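Long-range contact in uncharacterized protein (Staphylococcus aureus subsp. aureus, PDB 4H0A), which is of unknown function but belongs to the CAP family of cysteine-rich secretory proteins, with a CAP-associated region preceding the CAP region in the chain: residues S79-V83 with S208-V212. Residues are numbered along the deposited sequence; the frame is centred on the assembly and turned at random.
With EDO (1,2-ethanediol), chain E.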
loop_
_atom_site.group_PDB
_atom_site.type_symbol
_atom_site.label_atom_id
_atom_site.label_comp_id
_atom_site.label_asym_id
_atom_site.label_seq_id
_atom_site.Cartn_x
_atom_site.Cartn_y
_atom_site.Cartn_z
ATOM N N SER A 79 9.199 -5.049 -12.425
ATOM C CA SER A 79 8.676 -5.610 -11.188
ATOM C C SER A 79 8.943 -4.712 -10.002
ATOM O O SER A 79 9.875 -3.906 -10.020
ATOM C CB SER A 79 9.300 -6.976 -10.935
ATOM O OG SER A 79 10.711 -6.876 -10.819
ATOM N N TYR A 80 8.108 -4.864 -8.968
ATOM C CA TYR A 80 8.230 -4.102 -7.739
ATOM C C TYR A 80 7.766 -4.963 -6.587
ATOM O O TYR A 80 6.623 -5.425 -6.609
ATOM C CB TYR A 80 7.404 -2.812 -7.845
ATOM C CG TYR A 80 7.543 -1.940 -6.619
ATOM C CD1 TYR A 80 8.633 -1.088 -6.465
ATOM C CD2 TYR A 80 6.635 -2.033 -5.567
ATOM C CE1 TYR A 80 8.807 -0.336 -5.308
ATOM C CE2 TYR A 80 6.789 -1.269 -4.409
ATOM C CZ TYR A 80 7.879 -0.425 -4.282
ATOM O OH TYR A 80 8.006 0.347 -3.152
ATOM N N TYR A 81 8.637 -5.197 -5.590
ATOM C CA TYR A 81 8.306 -6.014 -4.427
ATOM C C TYR A 81 8.648 -5.323 -3.117
ATOM O O TYR A 81 9.768 -4.819 -2.986
ATOM C CB TYR A 81 9.094 -7.336 -4.460
ATOM C CG TYR A 81 9.024 -8.098 -5.759
ATOM C CD1 TYR A 81 7.930 -8.907 -6.059
ATOM C CD2 TYR A 81 10.083 -8.077 -6.659
ATOM C CE1 TYR A 81 7.889 -9.659 -7.229
ATOM C CE2 TYR A 81 10.055 -8.835 -7.826
ATOM C CZ TYR A 81 8.953 -9.624 -8.110
ATOM O OH TYR A 81 8.907 -10.399 -9.249
ATOM N N ILE A 82 7.720 -5.323 -2.152
ATOM C CA ILE A 82 7.977 -4.910 -0.773
ATOM C C ILE A 82 7.854 -6.200 0.007
ATOM O O ILE A 82 6.748 -6.740 0.129
ATOM C CB ILE A 82 7.086 -3.783 -0.190
ATOM C CG1 ILE A 82 7.159 -2.509 -1.051
ATOM C CG2 ILE A 82 7.532 -3.493 1.285
ATOM C CD1 ILE A 82 6.069 -1.460 -0.703
ATOM N N VAL A 83 8.988 -6.722 0.488
ATOM C CA VAL A 83 9.051 -7.996 1.201
ATOM C C VAL A 83 9.251 -7.724 2.684
ATOM O O VAL A 83 10.275 -7.151 3.038
ATOM C CB VAL A 83 10.208 -8.852 0.618
ATOM C CG1 VAL A 83 10.313 -10.194 1.333
ATOM C CG2 VAL A 83 10.045 -9.037 -0.898
ATOM N N SER A 208 8.245 4.698 -0.035
ATOM C CA SER A 208 7.309 3.678 -0.552
ATOM C C SER A 208 6.048 4.323 -1.135
ATOM O O SER A 208 5.544 3.849 -2.151
ATOM C CB SER A 208 6.905 2.714 0.553
ATOM O OG SER A 208 8.028 1.948 0.945
ATOM N N LEU A 209 5.549 5.415 -0.502
ATOM C CA LEU A 209 4.386 6.155 -1.003
ATOM C C LEU A 209 4.682 6.664 -2.423
ATOM O O LEU A 209 3.861 6.492 -3.307
ATOM C CB LEU A 209 4.026 7.326 -0.062
ATOM C CG LEU A 209 2.888 8.263 -0.534
ATOM C CD1 LEU A 209 1.557 7.535 -0.527
ATOM C CD2 LEU A 209 2.819 9.502 0.338
ATOM N N TYR A 210 5.866 7.255 -2.643
ATOM C CA TYR A 210 6.264 7.730 -3.974
ATOM C C TYR A 210 6.353 6.586 -4.966
ATOM O O TYR A 210 5.862 6.692 -6.092
ATOM C CB TYR A 210 7.651 8.421 -3.930
ATOM C CG TYR A 210 7.762 9.701 -3.126
ATOM C CD1 TYR A 210 6.755 10.666 -3.160
ATOM C CD2 TYR A 210 8.941 10.019 -2.454
ATOM C CE1 TYR A 210 6.892 11.883 -2.493
ATOM C CE2 TYR A 210 9.103 11.249 -1.814
ATOM C CZ TYR A 210 8.076 12.181 -1.839
ATOM O OH TYR A 210 8.190 13.376 -1.161
ATOM N N GLU A 211 7.027 5.501 -4.564
ATOM C CA GLU A 211 7.245 4.350 -5.449
ATOM C C GLU A 211 5.946 3.658 -5.829
ATOM O O GLU A 211 5.755 3.370 -7.001
ATOM C CB GLU A 211 8.174 3.326 -4.789
ATOM C CG GLU A 211 9.616 3.798 -4.722
ATOM C CD GLU A 211 10.539 2.896 -3.930
ATOM O OE1 GLU A 211 10.050 2.006 -3.198
ATOM O OE2 GLU A 211 11.771 3.076 -4.060
ATOM N N VAL A 212 5.059 3.392 -4.850
ATOM C CA VAL A 212 3.798 2.710 -5.151
ATOM C C VAL A 212 2.903 3.624 -6.004
ATOM O O VAL A 212 2.215 3.132 -6.902
ATOM C CB VAL A 212 3.071 2.201 -3.889
ATOM C CG1 VAL A 212 1.701 1.619 -4.271
ATOM C CG2 VAL A 212 3.912 1.141 -3.183
HETATM C C1 EDO E . 15.139 -7.518 -9.257
HETATM O O1 EDO E . 15.583 -6.474 -8.422
HETATM C C2 EDO E . 13.691 -7.872 -8.895
HETATM O O2 EDO E . 13.218 -8.806 -9.850
#
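Tyr80 and Glu211 meet where the CAP-associated N-terminal region packs against the CAP region, a worked example of how a sheet can be fastened to a helix by a small polar cluster set beside apolar contacts. Strand 79-83 runs roughly antiparallel to helix segment 208-212, at 149°, and the axes stay 10.9 Å apart at their closest, a gap bridged by Tyr80 from the strand and Glu211 from the helix. With its CG anti to the backbone N (chi1 -177°), Tyr80 reaches over to the helix and its OH donates to Glu211 OE1 at 2.6 Å. The oxygen is met on its anti side, 22° out of the carboxylate plane, while lying at the edge of the phenol ring; ring and carboxylate stand almost perpendicular. The glutamate stem packs here too, its CB 3.4 Å from Tyr80 OH. Salt bridges from OE1 to Arg61 and from OE2 to Lys75 give the carboxylate two cationic partners that probably stabilise its negative charge; Arg61 also bonds to Ser208 OG. One turn along the helix from Ser208, Val212 supplies the apolar half: its CG2 lies 3.9 Å from Tyr80 CE2, approaching the ring obliquely, and 4.2 Å from Ile82 CD1. Val282 and Ile286 of helix 282-290 pack on Val212 from within the CAP region. Tyr80 and Ile82, two residues apart on the strand, thus present one face of the seven-stranded antiparallel sheet to helix 201-219, in helix-on-sheet packing between two regions of one chain.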